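Local structure of protein CT_858 (Chlamydia trachomatis, 3DPM) at residues 483-488 and 532-537; 333-338 and 458-463; 163-168 and 181-186; 86-91 and 103-108; 1-6 and 51-56. The protein probably acts as a serine-type endopeptidase, combining a PDZ-like domain with a peptidase domain of the S41 family. All coordinates share one frame; numbering follows the deposited sequence.

Interaction 1: residues 483-488 and 532-537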
# COMPACT_ATOMS: atom_id res chain seq x y z
N LEU A 483 10.97 25.55 28.28
CA LEU A 483 10.78 24.99 29.62
C LEU A 483 9.77 23.87 29.40
O LEU A 483 8.68 24.11 28.90
CB LEU A 483 10.17 26.05 30.54
CG LEU A 483 10.45 26.07 32.05
CD1 LEU A 483 9.20 26.55 32.78
CD2 LEU A 483 10.86 24.71 32.54
N ILE A 484 10.13 22.65 29.78
CA ILE A 484 9.26 21.50 29.59
C ILE A 484 8.59 21.18 30.92
O ILE A 484 9.26 20.87 31.90
CB ILE A 484 10.08 20.28 29.14
CG1 ILE A 484 11.07 20.70 28.05
CG2 ILE A 484 9.16 19.20 28.64
CD1 ILE A 484 10.42 21.34 26.82
N VAL A 485 7.26 21.25 30.93
CA VAL A 485 6.49 21.01 32.14
C VAL A 485 5.40 19.95 31.99
O VAL A 485 4.69 19.92 30.99
CB VAL A 485 5.85 22.34 32.63
CG1 VAL A 485 4.94 22.10 33.83
CG2 VAL A 485 6.96 23.33 32.97
N GLY A 486 5.28 19.08 32.99
CA GLY A 486 4.27 18.03 32.97
C GLY A 486 4.81 16.70 33.43
O GLY A 486 5.40 16.60 34.51
N THR A 487 4.63 15.66 32.62
CA THR A 487 5.13 14.33 32.95
C THR A 487 5.74 13.62 31.74
O THR A 487 5.29 13.79 30.60
CB THR A 487 4.02 13.42 33.55
OG1 THR A 487 2.91 13.36 32.65
CG2 THR A 487 3.54 13.97 34.88
N ARG A 488 6.77 12.83 32.01
CA ARG A 488 7.50 12.05 31.02
C ARG A 488 6.64 11.54 29.86
O ARG A 488 5.54 11.01 30.06
CB ARG A 488 8.18 10.88 31.75
CG ARG A 488 9.05 9.96 30.90
CD ARG A 488 9.54 8.77 31.73
NE ARG A 488 10.32 9.22 32.88
CZ ARG A 488 11.58 9.65 32.81
NH1 ARG A 488 12.22 9.67 31.65
NH2 ARG A 488 12.20 10.07 33.91
N PRO A 532 10.46 15.88 31.90
CA PRO A 532 10.28 17.33 31.92
C PRO A 532 11.27 18.03 32.86
O PRO A 532 11.99 17.36 33.61
CB PRO A 532 8.83 17.49 32.38
CG PRO A 532 8.65 16.30 33.30
CD PRO A 532 9.32 15.19 32.53
N HIS A 533 11.31 19.35 32.82
CA HIS A 533 12.19 20.11 33.70
C HIS A 533 11.51 20.06 35.07
O HIS A 533 12.12 19.68 36.08
CB HIS A 533 12.28 21.58 33.26
CG HIS A 533 13.13 21.80 32.05
ND1 HIS A 533 14.47 21.45 32.00
CD2 HIS A 533 12.85 22.39 30.86
CE1 HIS A 533 14.97 21.82 30.83
NE2 HIS A 533 14.01 22.39 30.12
N ILE A 534 10.23 20.44 35.08
CA ILE A 534 9.42 20.45 36.29
C ILE A 534 8.37 19.35 36.24
O ILE A 534 7.52 19.34 35.36
CB ILE A 534 8.69 21.80 36.47
CG1 ILE A 534 9.70 22.90 36.81
CG2 ILE A 534 7.62 21.68 37.56
CD1 ILE A 534 10.47 23.40 35.63
N ASP A 535 8.43 18.44 37.20
CA ASP A 535 7.45 17.36 37.26
C ASP A 535 6.17 17.93 37.84
O ASP A 535 6.13 18.33 39.01
CB ASP A 535 7.96 16.23 38.16
CG ASP A 535 7.12 14.96 38.04
OD1 ASP A 535 7.06 14.19 39.03
OD2 ASP A 535 6.52 14.74 36.96
N LEU A 536 5.11 17.99 37.03
CA LEU A 536 3.83 18.53 37.47
C LEU A 536 2.65 17.61 37.10
O LEU A 536 1.93 17.87 36.13
CB LEU A 536 3.58 19.90 36.84
CG LEU A 536 3.03 21.04 37.70
CD1 LEU A 536 2.38 22.05 36.78
CD2 LEU A 536 2.02 20.53 38.71
N PRO A 537 2.45 16.53 37.86
CA PRO A 537 1.34 15.62 37.55
C PRO A 537 -0.01 16.18 38.01
O PRO A 537 -0.06 17.05 38.89
CB PRO A 537 1.72 14.34 38.28
CG PRO A 537 2.45 14.86 39.49
CD PRO A 537 3.32 15.96 38.91
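Pro532 lies against the backbone of 484-488. Its CB sits 3.4 Å from Ile484 O, its CG faces the carbonyl of Gly486, and its CD reaches the amide of Arg488. The CG2 branch of Ile484 meets the ring at about a right angle. At His533 the backbone N donates to Ile484 O over 2.7 Å, at 146° at the hydrogen. The imidazole carries an edge toward the other strand, with Ile484 N near its plane. CG of His533 points away from its own carbonyl carbon (chi1 -75°), which brings CD2 beside CG1 of Ile484. NE2 makes a weak hydrogen bond to Ala482 O. Ile534 N adds a weak second bond to the carbonyl oxygen of Ile484. Ile534 O in turn accepts Gly486 N at 3.3 Å, an almost straight bond of 172°. The end of the Ile534 side chain, CD1, touches CD2 of Leu483 at 3.4 Å, while the Ile534 and Val485 side chains lie alongside each other, with CB of Ile534 nearest CG2 of Val485. The end of the Asp535 side chain swings toward 483-488, and OD2 comes 3.7 Å from Thr487 CG2. Leu536 N donates to Gly486 O at 2.9 Å, and Leu536 CD1 packs 3.9 Å from Val485 CG1. Pro537 CB lies against Thr487 CG2. Helix 549-563 packs on Leu483, Val485 and Leu536. This is a short parallel edge strand, 534-535, added to strand 482-486 at one border of the mixed sheet in the S41 peptidase domain.

Interaction 2: residues 333-338 and 458-463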
# COMPACT_ATOMS: atom_id res chain seq x y z
N ALA A 333 5.31 35.92 26.39
CA ALA A 333 5.63 34.52 26.62
C ALA A 333 4.59 33.64 25.93
O ALA A 333 3.52 34.12 25.54
CB ALA A 333 5.65 34.22 28.11
N LEU A 334 4.91 32.36 25.76
CA LEU A 334 4.00 31.45 25.09
C LEU A 334 3.96 30.06 25.74
O LEU A 334 5.00 29.44 25.95
CB LEU A 334 4.39 31.29 23.63
CG LEU A 334 3.30 30.98 22.60
CD1 LEU A 334 3.93 30.15 21.48
CD2 LEU A 334 2.13 30.22 23.22
N ILE A 335 2.75 29.60 26.04
CA ILE A 335 2.54 28.27 26.63
C ILE A 335 2.01 27.37 25.52
O ILE A 335 0.95 27.65 24.95
CB ILE A 335 1.48 28.27 27.77
CG1 ILE A 335 2.12 28.63 29.11
CG2 ILE A 335 0.87 26.88 27.91
CD1 ILE A 335 2.34 30.09 29.31
N ILE A 336 2.73 26.29 25.23
CA ILE A 336 2.31 25.33 24.21
C ILE A 336 1.73 24.08 24.89
O ILE A 336 2.42 23.39 25.63
CB ILE A 336 3.49 24.86 23.32
CG1 ILE A 336 4.28 26.05 22.78
CG2 ILE A 336 2.95 24.05 22.15
CD1 ILE A 336 3.48 26.97 21.90
N ASP A 337 0.45 23.81 24.66
CA ASP A 337 -0.18 22.63 25.21
C ASP A 337 0.02 21.52 24.18
O ASP A 337 -0.63 21.51 23.14
CB ASP A 337 -1.68 22.85 25.43
CG ASP A 337 -2.42 21.58 25.87
OD1 ASP A 337 -3.67 21.56 25.82
OD2 ASP A 337 -1.75 20.60 26.27
N GLN A 338 0.91 20.58 24.48
CA GLN A 338 1.17 19.49 23.56
C GLN A 338 0.86 18.10 24.13
O GLN A 338 1.39 17.10 23.65
CB GLN A 338 2.63 19.52 23.11
CG GLN A 338 2.85 18.94 21.74
CD GLN A 338 3.98 17.94 21.69
OE1 GLN A 338 4.51 17.64 20.63
NE2 GLN A 338 4.36 17.41 22.86
N CYS A 458 6.99 27.76 27.22
CA CYS A 458 6.71 26.73 28.20
C CYS A 458 5.89 25.70 27.44
O CYS A 458 4.85 26.03 26.86
CB CYS A 458 5.88 27.29 29.36
SG CYS A 458 5.58 26.06 30.66
N VAL A 459 6.36 24.45 27.44
CA VAL A 459 5.68 23.37 26.75
C VAL A 459 5.12 22.35 27.75
O VAL A 459 5.86 21.83 28.58
CB VAL A 459 6.66 22.64 25.79
CG1 VAL A 459 5.94 21.54 25.02
CG2 VAL A 459 7.27 23.65 24.83
N LEU A 460 3.82 22.06 27.64
CA LEU A 460 3.15 21.09 28.52
C LEU A 460 3.11 19.71 27.87
O LEU A 460 2.54 19.55 26.78
CB LEU A 460 1.72 21.56 28.82
CG LEU A 460 1.61 23.02 29.25
CD1 LEU A 460 0.17 23.31 29.64
CD2 LEU A 460 2.57 23.31 30.41
N ILE A 461 3.69 18.72 28.53
CA ILE A 461 3.74 17.36 28.01
C ILE A 461 3.19 16.32 28.99
O ILE A 461 3.05 16.60 30.18
CB ILE A 461 5.20 16.95 27.70
CG1 ILE A 461 6.03 17.05 28.98
CG2 ILE A 461 5.79 17.86 26.62
CD1 ILE A 461 7.35 16.32 28.90
N ASN A 462 2.88 15.12 28.48
CA ASN A 462 2.41 14.03 29.33
C ASN A 462 2.64 12.64 28.73
O ASN A 462 3.08 12.52 27.58
CB ASN A 462 0.93 14.21 29.70
CG ASN A 462 -0.01 13.92 28.55
OD1 ASN A 462 -1.23 13.95 28.72
ND2 ASN A 462 0.55 13.65 27.38
N GLU A 463 2.36 11.60 29.50
CA GLU A 463 2.58 10.22 29.06
C GLU A 463 1.78 9.76 27.84
O GLU A 463 1.87 8.60 27.46
CB GLU A 463 2.34 9.24 30.21
CG GLU A 463 0.89 8.86 30.44
CD GLU A 463 0.06 10.00 31.00
OE1 GLU A 463 -1.16 9.80 31.18
OE2 GLU A 463 0.62 11.10 31.26
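Ile335 and Cys458 face each other on neighbouring parallel strands, with Ile335 CG1 4.0 Å from Cys458 CB. The thiol of Cys458 is turned opposite the backbone N (chi1 -177°), so CB rather than SG makes this touch. The other branch of Ile335, CG2, reaches along the same face to CD1 of Leu460, also at 4.0 Å. Leu460 brings its branch point over the neighbouring backbone, with CG 3.7 Å from Ile336 O. On the other face Ile336 and Val459 meet through CB and CG2 at 4.2 Å, and the rest of the Ile336 side chain turns off from Val459. Gln338 bends at chi2 (-131°) and lays NE2 4.0 Å from Ile461 CG2. Its amide is held at both ends: OE1 is hydrogen-bonded to Tyr301, and NE2 makes a weak bond to Ala469 O. Asp337 forms a salt bridge with Arg297, and its second carboxylate oxygen bonds to Thr339. Four backbone bonds join the strands. Leu460 N to Ile336 O, at 2.8 Å and 176°, is nearly straight. Gln338 N to Leu460 O is more bent. All the touching residues are buried. The two strands are central in the mixed sheet of the S41 peptidase domain, in its parallel part. Strand 290-297 flanks 333-337, and strand 482-486 flanks 457-461. Helix 549-563 packs on Ile335 and Leu460, and helix 468-478 covers Val459, Ile461 and Gln338.

Interaction 3: residues 163-168 and 181-186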
# COMPACT_ATOMS: atom_id res chain seq x y z
N SER A 163 -19.19 -8.83 26.93
CA SER A 163 -20.55 -8.46 26.54
C SER A 163 -21.48 -8.64 27.73
O SER A 163 -21.07 -9.14 28.79
CB SER A 163 -21.02 -9.31 25.35
OG SER A 163 -20.90 -10.69 25.62
N GLY A 164 -22.72 -8.23 27.57
CA GLY A 164 -23.68 -8.35 28.65
C GLY A 164 -23.53 -7.22 29.65
O GLY A 164 -22.86 -6.22 29.39
N ARG A 165 -24.16 -7.38 30.80
CA ARG A 165 -24.09 -6.37 31.84
C ARG A 165 -22.82 -6.48 32.67
O ARG A 165 -22.18 -7.52 32.69
CB ARG A 165 -25.32 -6.47 32.75
CG ARG A 165 -26.57 -5.83 32.17
CD ARG A 165 -27.68 -5.74 33.20
NE ARG A 165 -28.45 -6.98 33.28
CZ ARG A 165 -28.71 -7.64 34.41
NH1 ARG A 165 -28.25 -7.19 35.57
NH2 ARG A 165 -29.45 -8.75 34.37
N THR A 166 -22.46 -5.40 33.35
CA THR A 166 -21.29 -5.40 34.22
C THR A 166 -21.56 -4.41 35.33
O THR A 166 -22.49 -3.62 35.24
CB THR A 166 -19.98 -5.04 33.46
OG1 THR A 166 -18.88 -5.09 34.39
CG2 THR A 166 -20.07 -3.65 32.85
N THR A 167 -20.77 -4.45 36.39
CA THR A 167 -20.98 -3.54 37.51
C THR A 167 -19.84 -2.59 37.76
O THR A 167 -18.70 -3.01 37.97
CB THR A 167 -21.23 -4.32 38.82
OG1 THR A 167 -22.36 -5.18 38.67
CG2 THR A 167 -21.50 -3.36 39.97
N LEU A 168 -20.14 -1.30 37.73
CA LEU A 168 -19.13 -0.29 38.03
C LEU A 168 -19.45 0.22 39.45
O LEU A 168 -20.57 0.65 39.72
CB LEU A 168 -19.21 0.88 37.04
CG LEU A 168 -18.95 0.59 35.56
CD1 LEU A 168 -19.16 1.86 34.74
CD2 LEU A 168 -17.54 0.04 35.37
N ARG A 181 -25.19 -0.98 37.55
CA ARG A 181 -25.22 -2.02 36.52
C ARG A 181 -25.28 -1.32 35.16
O ARG A 181 -26.06 -0.41 34.96
CB ARG A 181 -26.44 -2.94 36.70
CG ARG A 181 -26.09 -4.36 37.13
CD ARG A 181 -25.65 -4.43 38.58
NE ARG A 181 -25.01 -5.71 38.92
CZ ARG A 181 -24.57 -6.03 40.13
NH1 ARG A 181 -24.69 -5.17 41.14
NH2 ARG A 181 -23.98 -7.20 40.34
N VAL A 182 -24.40 -1.72 34.25
CA VAL A 182 -24.38 -1.13 32.91
C VAL A 182 -24.31 -2.25 31.89
O VAL A 182 -24.14 -3.41 32.24
CB VAL A 182 -23.16 -0.19 32.71
CG1 VAL A 182 -23.22 0.97 33.68
CG2 VAL A 182 -21.87 -0.96 32.89
N LYS A 183 -24.44 -1.89 30.62
CA LYS A 183 -24.42 -2.88 29.56
C LYS A 183 -23.44 -2.49 28.47
O LYS A 183 -23.38 -1.34 28.06
CB LYS A 183 -25.81 -3.03 28.95
CG LYS A 183 -26.02 -4.33 28.21
CD LYS A 183 -27.48 -4.53 27.90
CE LYS A 183 -27.78 -5.98 27.56
NZ LYS A 183 -29.25 -6.18 27.41
N TRP A 184 -22.65 -3.45 28.02
CA TRP A 184 -21.68 -3.17 26.97
C TRP A 184 -22.35 -2.93 25.63
O TRP A 184 -23.24 -3.68 25.23
CB TRP A 184 -20.70 -4.33 26.81
CG TRP A 184 -19.68 -4.48 27.88
CD1 TRP A 184 -19.73 -5.31 28.96
CD2 TRP A 184 -18.43 -3.79 27.96
NE1 TRP A 184 -18.58 -5.19 29.70
CE2 TRP A 184 -17.76 -4.26 29.11
CE3 TRP A 184 -17.79 -2.82 27.16
CZ2 TRP A 184 -16.50 -3.80 29.50
CZ3 TRP A 184 -16.54 -2.36 27.54
CH2 TRP A 184 -15.90 -2.85 28.70
N ARG A 185 -21.94 -1.86 24.94
CA ARG A 185 -22.45 -1.60 23.60
C ARG A 185 -21.63 -2.66 22.87
O ARG A 185 -20.43 -2.50 22.69
CB ARG A 185 -22.06 -0.20 23.11
CG ARG A 185 -22.87 0.96 23.71
CD ARG A 185 -22.88 0.95 25.24
NE ARG A 185 -23.60 2.09 25.82
CZ ARG A 185 -24.34 2.01 26.92
NH1 ARG A 185 -24.46 0.85 27.56
NH2 ARG A 185 -24.95 3.09 27.40
N TYR A 186 -22.27 -3.75 22.48
CA TYR A 186 -21.58 -4.87 21.86
C TYR A 186 -21.83 -5.12 20.38
O TYR A 186 -22.98 -5.19 19.93
CB TYR A 186 -21.94 -6.13 22.65
CG TYR A 186 -21.35 -7.43 22.16
CD1 TYR A 186 -19.99 -7.70 22.31
CD2 TYR A 186 -22.16 -8.41 21.58
CE1 TYR A 186 -19.45 -8.92 21.92
CE2 TYR A 186 -21.63 -9.64 21.19
CZ TYR A 186 -20.28 -9.88 21.36
OH TYR A 186 -19.77 -11.09 20.99
O HOH W 1 -23.66 -6.34 25.48
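This is an antiparallel beta hairpin within the PDZ-like domain, pairing strand 165-171 with strand 177-187 in the domain's antiparallel sheet. Thr166 and Val182 form the hydrogen-bonded pair. Thr166 N reaches Val182 O at 2.8 Å, and Val182 N returns to Thr166 O at 2.9 Å. Both side chains project to one face of the sheet, where their CG2 methyls meet. Arg165 with Lys183 and Thr167 with Arg181 are the non-hydrogen-bonded pairs. The Arg181 chain bends at chi2, and its guanidinium is modelled too close to Thr167 OG1, so that approach is doubtful. NH1 of Arg181 has a salt bridge to Glu179. The Arg165 guanidinium meets Arg181 CG at its edge.

Near 184 the pairing continues through Trp184 N to Gly164 O, a nearly straight bond of 174°. A water bridges the same stretch, donating to Trp184 O and accepting from Gly164 N. The indole edge lies near Gly164 O, while its NE1 is 3.8 Å from Thr166 CG2. Trp184 also packs on Leu86 of strand 83-92. Tyr186 OH bonds to Glu82. Ser163 CB sits over the face of the Tyr186 ring in a CH-pi contact, 3.7 Å from the ring centroid and 14° off its normal.

Interaction 4: residues 86-91 and 103-108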
# COMPACT_ATOMS: atom_id res chain seq x y z
N LEU A 86 -18.04 1.14 26.35
CA LEU A 86 -18.83 1.74 27.43
C LEU A 86 -18.56 3.25 27.31
O LEU A 86 -17.42 3.69 27.25
CB LEU A 86 -18.41 1.21 28.80
CG LEU A 86 -19.03 -0.15 29.15
CD1 LEU A 86 -18.52 -0.65 30.48
CD2 LEU A 86 -20.54 -0.02 29.17
N PRO A 87 -19.63 4.05 27.26
CA PRO A 87 -19.59 5.52 27.12
C PRO A 87 -19.02 6.34 28.28
O PRO A 87 -19.66 7.26 28.76
CB PRO A 87 -21.05 5.86 26.86
CG PRO A 87 -21.76 4.86 27.74
CD PRO A 87 -21.02 3.58 27.44
N TYR A 88 -17.80 6.02 28.71
CA TYR A 88 -17.19 6.75 29.81
C TYR A 88 -15.72 7.02 29.56
O TYR A 88 -15.06 6.28 28.82
CB TYR A 88 -17.35 5.96 31.12
CG TYR A 88 -18.78 5.57 31.41
CD1 TYR A 88 -19.21 4.25 31.29
CD2 TYR A 88 -19.72 6.53 31.77
CE1 TYR A 88 -20.54 3.90 31.50
CE2 TYR A 88 -21.05 6.20 31.98
CZ TYR A 88 -21.46 4.88 31.85
OH TYR A 88 -22.79 4.56 32.05
N THR A 89 -15.20 8.09 30.15
CA THR A 89 -13.80 8.45 30.03
C THR A 89 -13.32 8.69 31.46
O THR A 89 -14.00 9.36 32.24
CB THR A 89 -13.57 9.73 29.21
OG1 THR A 89 -14.25 9.64 27.95
CG2 THR A 89 -12.08 9.93 28.95
N VAL A 90 -12.16 8.16 31.79
CA VAL A 90 -11.62 8.30 33.13
C VAL A 90 -10.20 8.86 33.11
O VAL A 90 -9.46 8.67 32.15
CB VAL A 90 -11.60 6.92 33.83
CG1 VAL A 90 -10.92 7.02 35.17
CG2 VAL A 90 -13.03 6.42 34.00
N GLN A 91 -9.84 9.57 34.18
CA GLN A 91 -8.49 10.12 34.30
C GLN A 91 -7.91 9.78 35.67
O GLN A 91 -8.58 9.93 36.70
CB GLN A 91 -8.51 11.64 34.08
CG GLN A 91 -7.12 12.23 33.84
CD GLN A 91 -7.14 13.74 33.63
OE1 GLN A 91 -6.10 14.36 33.37
NE2 GLN A 91 -8.32 14.34 33.73
N ILE A 103 -18.77 11.73 30.23
CA ILE A 103 -19.81 10.72 30.14
C ILE A 103 -20.58 10.93 28.84
O ILE A 103 -21.39 11.86 28.74
CB ILE A 103 -20.75 10.81 31.34
CG1 ILE A 103 -19.98 10.48 32.62
CG2 ILE A 103 -21.94 9.88 31.17
CD1 ILE A 103 -20.72 10.79 33.90
N MET A 104 -20.33 10.08 27.86
CA MET A 104 -21.00 10.19 26.57
C MET A 104 -22.40 9.58 26.54
O MET A 104 -22.82 9.05 25.51
CB MET A 104 -20.12 9.56 25.48
CG MET A 104 -18.75 10.21 25.28
SD MET A 104 -17.52 9.88 26.58
CE MET A 104 -16.81 8.31 26.01
N THR A 105 -23.12 9.65 27.65
CA THR A 105 -24.47 9.09 27.72
C THR A 105 -25.40 9.96 28.55
O THR A 105 -24.97 10.95 29.13
CB THR A 105 -24.43 7.67 28.32
OG1 THR A 105 -25.76 7.15 28.44
CG2 THR A 105 -23.79 7.70 29.70
N PHE A 106 -26.67 9.57 28.61
CA PHE A 106 -27.69 10.28 29.38
C PHE A 106 -27.30 10.39 30.85
O PHE A 106 -26.42 9.68 31.32
CB PHE A 106 -29.03 9.56 29.26
CG PHE A 106 -28.94 8.07 29.41
CD1 PHE A 106 -28.38 7.50 30.56
CD2 PHE A 106 -29.38 7.23 28.39
CE1 PHE A 106 -28.26 6.11 30.69
CE2 PHE A 106 -29.26 5.84 28.51
CZ PHE A 106 -28.70 5.28 29.66
N SER A 107 -27.98 11.29 31.57
CA SER A 107 -27.71 11.50 32.99
C SER A 107 -27.92 10.22 33.79
O SER A 107 -28.87 10.11 34.57
CB SER A 107 -28.63 12.60 33.54
OG SER A 107 -28.38 13.85 32.91
N SER A 108 -27.03 9.25 33.60
CA SER A 108 -27.12 7.98 34.31
C SER A 108 -26.70 8.18 35.76
O SER A 108 -26.45 9.31 36.19
CB SER A 108 -26.23 6.94 33.64
OG SER A 108 -26.39 5.67 34.24
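Pro87 O accepts Met104 N in the one hydrogen bond between these segments, at 3.0 Å. It is bent, 138° at the hydrogen, and the donor stands above the carbonyl plane. Pro87 is the centre of an inverse gamma turn, in which Tyr88 N bonds back to Leu86 O. Next to the Met104-Pro87 bond, Tyr88 and Ile103 form a non-hydrogen-bonded antiparallel pair.

The apolar contacts involve Pro87 and Tyr88 on one segment and Ile103 and Thr105 on the other. Ile103 CG2 and Thr105 CG2 both approach CE2 of Tyr88, each at 3.9 Å and oblique to the ring. The pyrrolidine CG of Pro87 meets CB of Thr105 at 3.9 Å. Thr105 places CG2 between its backbone N and carbonyl carbon (chi1 178° for OG1), which turns this methyl to the tyrosine.

Met104 folds back through bends at chi2 and chi3. Its CE lands 3.5 Å from Thr89 OG1 and close to Tyr88 N, and the Met104 and Thr89 side chains cross at about a right angle.

The contact lies where strand 98-103 of the PDZ-like domain runs into the loop before strand 115-119. Strand 83-92 continues the pairing with 98-103. Val182 of strand 177-187 and Leu168 of strand 165-171 also pack on Tyr88.

Interaction 5: residues 1-6 and 51-56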
# COMPACT_ATOMS: atom_id res chain seq x y z
N SER A 1 -4.77 -29.66 15.64
CA SER A 1 -5.85 -28.66 15.36
C SER A 1 -5.44 -27.63 14.29
O SER A 1 -4.42 -26.96 14.42
CB SER A 1 -6.23 -27.93 16.65
OG SER A 1 -7.04 -26.78 16.39
N LEU A 2 -6.26 -27.52 13.26
CA LEU A 2 -6.02 -26.61 12.15
C LEU A 2 -5.79 -25.15 12.56
O LEU A 2 -4.83 -24.53 12.11
CB LEU A 2 -7.17 -26.68 11.15
CG LEU A 2 -7.03 -25.74 9.95
CD1 LEU A 2 -5.81 -26.15 9.12
CD2 LEU A 2 -8.30 -25.77 9.11
N VAL A 3 -6.66 -24.60 13.40
CA VAL A 3 -6.48 -23.20 13.81
C VAL A 3 -5.16 -23.05 14.56
O VAL A 3 -4.50 -22.00 14.48
CB VAL A 3 -7.62 -22.70 14.71
CG1 VAL A 3 -7.70 -23.53 15.97
CG2 VAL A 3 -7.37 -21.25 15.09
N CYS A 4 -4.78 -24.10 15.27
CA CYS A 4 -3.54 -24.09 16.03
C CYS A 4 -2.30 -24.17 15.12
O CYS A 4 -1.35 -23.41 15.30
CB CYS A 4 -3.53 -25.24 17.04
SG CYS A 4 -2.06 -25.27 18.11
N LYS A 5 -2.31 -25.09 14.14
CA LYS A 5 -1.19 -25.23 13.21
C LYS A 5 -0.93 -23.90 12.54
O LYS A 5 0.21 -23.47 12.38
CB LYS A 5 -1.48 -26.24 12.09
CG LYS A 5 -1.71 -27.67 12.51
CD LYS A 5 -1.84 -28.53 11.26
CE LYS A 5 -2.34 -29.93 11.58
NZ LYS A 5 -3.71 -29.90 12.15
N ASN A 6 -2.02 -23.26 12.12
CA ASN A 6 -1.95 -21.97 11.44
C ASN A 6 -1.35 -20.88 12.31
O ASN A 6 -0.52 -20.11 11.84
CB ASN A 6 -3.34 -21.55 10.94
CG ASN A 6 -3.78 -22.32 9.71
OD1 ASN A 6 -3.05 -22.40 8.72
ND2 ASN A 6 -4.97 -22.89 9.76
N GLU A 51 -7.46 -26.26 24.70
CA GLU A 51 -8.46 -27.24 24.29
C GLU A 51 -9.26 -26.73 23.10
O GLU A 51 -10.10 -25.84 23.26
CB GLU A 51 -9.41 -27.54 25.45
CG GLU A 51 -8.74 -28.23 26.61
CD GLU A 51 -9.72 -29.01 27.46
OE1 GLU A 51 -10.42 -29.90 26.91
OE2 GLU A 51 -9.79 -28.74 28.68
N ASN A 52 -9.01 -27.30 21.93
CA ASN A 52 -9.73 -26.89 20.72
C ASN A 52 -9.94 -25.37 20.66
O ASN A 52 -11.06 -24.87 20.79
CB ASN A 52 -11.08 -27.62 20.67
CG ASN A 52 -11.05 -28.88 19.80
OD1 ASN A 52 -11.87 -29.77 19.97
ND2 ASN A 52 -10.11 -28.93 18.85
N PRO A 53 -8.85 -24.62 20.45
CA PRO A 53 -8.81 -23.15 20.36
C PRO A 53 -9.62 -22.51 19.24
O PRO A 53 -9.81 -23.09 18.17
CB PRO A 53 -7.32 -22.87 20.20
CG PRO A 53 -6.86 -24.04 19.38
CD PRO A 53 -7.55 -25.20 20.07
N SER A 54 -10.11 -21.30 19.51
CA SER A 54 -10.87 -20.55 18.53
C SER A 54 -9.89 -19.61 17.84
O SER A 54 -8.76 -19.44 18.30
CB SER A 54 -11.96 -19.71 19.22
OG SER A 54 -11.38 -18.65 19.97
N THR A 55 -10.32 -19.02 16.73
CA THR A 55 -9.49 -18.10 15.98
C THR A 55 -9.13 -16.86 16.82
O THR A 55 -7.98 -16.44 16.85
CB THR A 55 -10.21 -17.67 14.68
OG1 THR A 55 -10.20 -18.76 13.76
CG2 THR A 55 -9.52 -16.46 14.04
N SER A 56 -10.11 -16.30 17.51
CA SER A 56 -9.83 -15.11 18.31
C SER A 56 -8.88 -15.39 19.48
O SER A 56 -8.11 -14.52 19.87
CB SER A 56 -11.14 -14.47 18.79
OG SER A 56 -12.02 -15.43 19.31
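The start of helix 2-20 packs against the loop that leads into helix 55-67, through Val3 and Pro53. Val3 CG1 comes 3.5 Å from Pro53 CG, and the two side chains cross obliquely. The same methyl also lies 3.1 Å from Pro53 O. Val3 holds CG1 between its backbone N and its carbonyl carbon (chi1 60°), which directs this branch to the proline. The other branch, CG2, reaches further along the second segment, to Thr55 CA at 3.9 Å and to Ser54 O. It also passes Thr55 OG1 at 4.0 Å. One valine therefore straddles the entry to the second helix, one methyl on the proline and one on the first helical residue.

That entry is an N-cap. Ser54 precedes the helix, and its OG accepts a hydrogen bond from Phe57 N. The Thr55 backbone N is bound by Asp193, and its OG1 is hydrogen-bonded to Leu194 N, so residues just before and in helix 194-197 meet the same helix start.

The proline ring has further neighbours on the first segment. Cys4 CB is 4.2 Å from Pro53 CG, one helical residue on from Val3. Ser1 lies before the helix, and its OG approaches Pro53 CD at 4.0 Å. The first turn of helix 2-20 is closed by Lys5 N to Ser1 O, at 2.8 Å. No hydrogen bond crosses between the segments.

From the N terminus, interaction 5 comes first and closes a mostly helical loop between helices 2-20 and 55-67. Interaction 4 follows and closes a short loop of strand 83-92 with the end of strand 98-103. Interaction 3 then closes the hairpin 165-171 and 177-187. The two touch, since strands 83-92 and 177-187 are neighbours in the PDZ-like sheet. Interaction 2 closes an excursion of 119 residues, less than half of it helical, and interaction 1 a loop of 43 residues after it. These two also touch, joined through strands 457-461 and 482-486 of the peptidase sheet. All five are in series; none nest or cross. Interaction 5 lies about 47 Å from interaction 1, centre to centre.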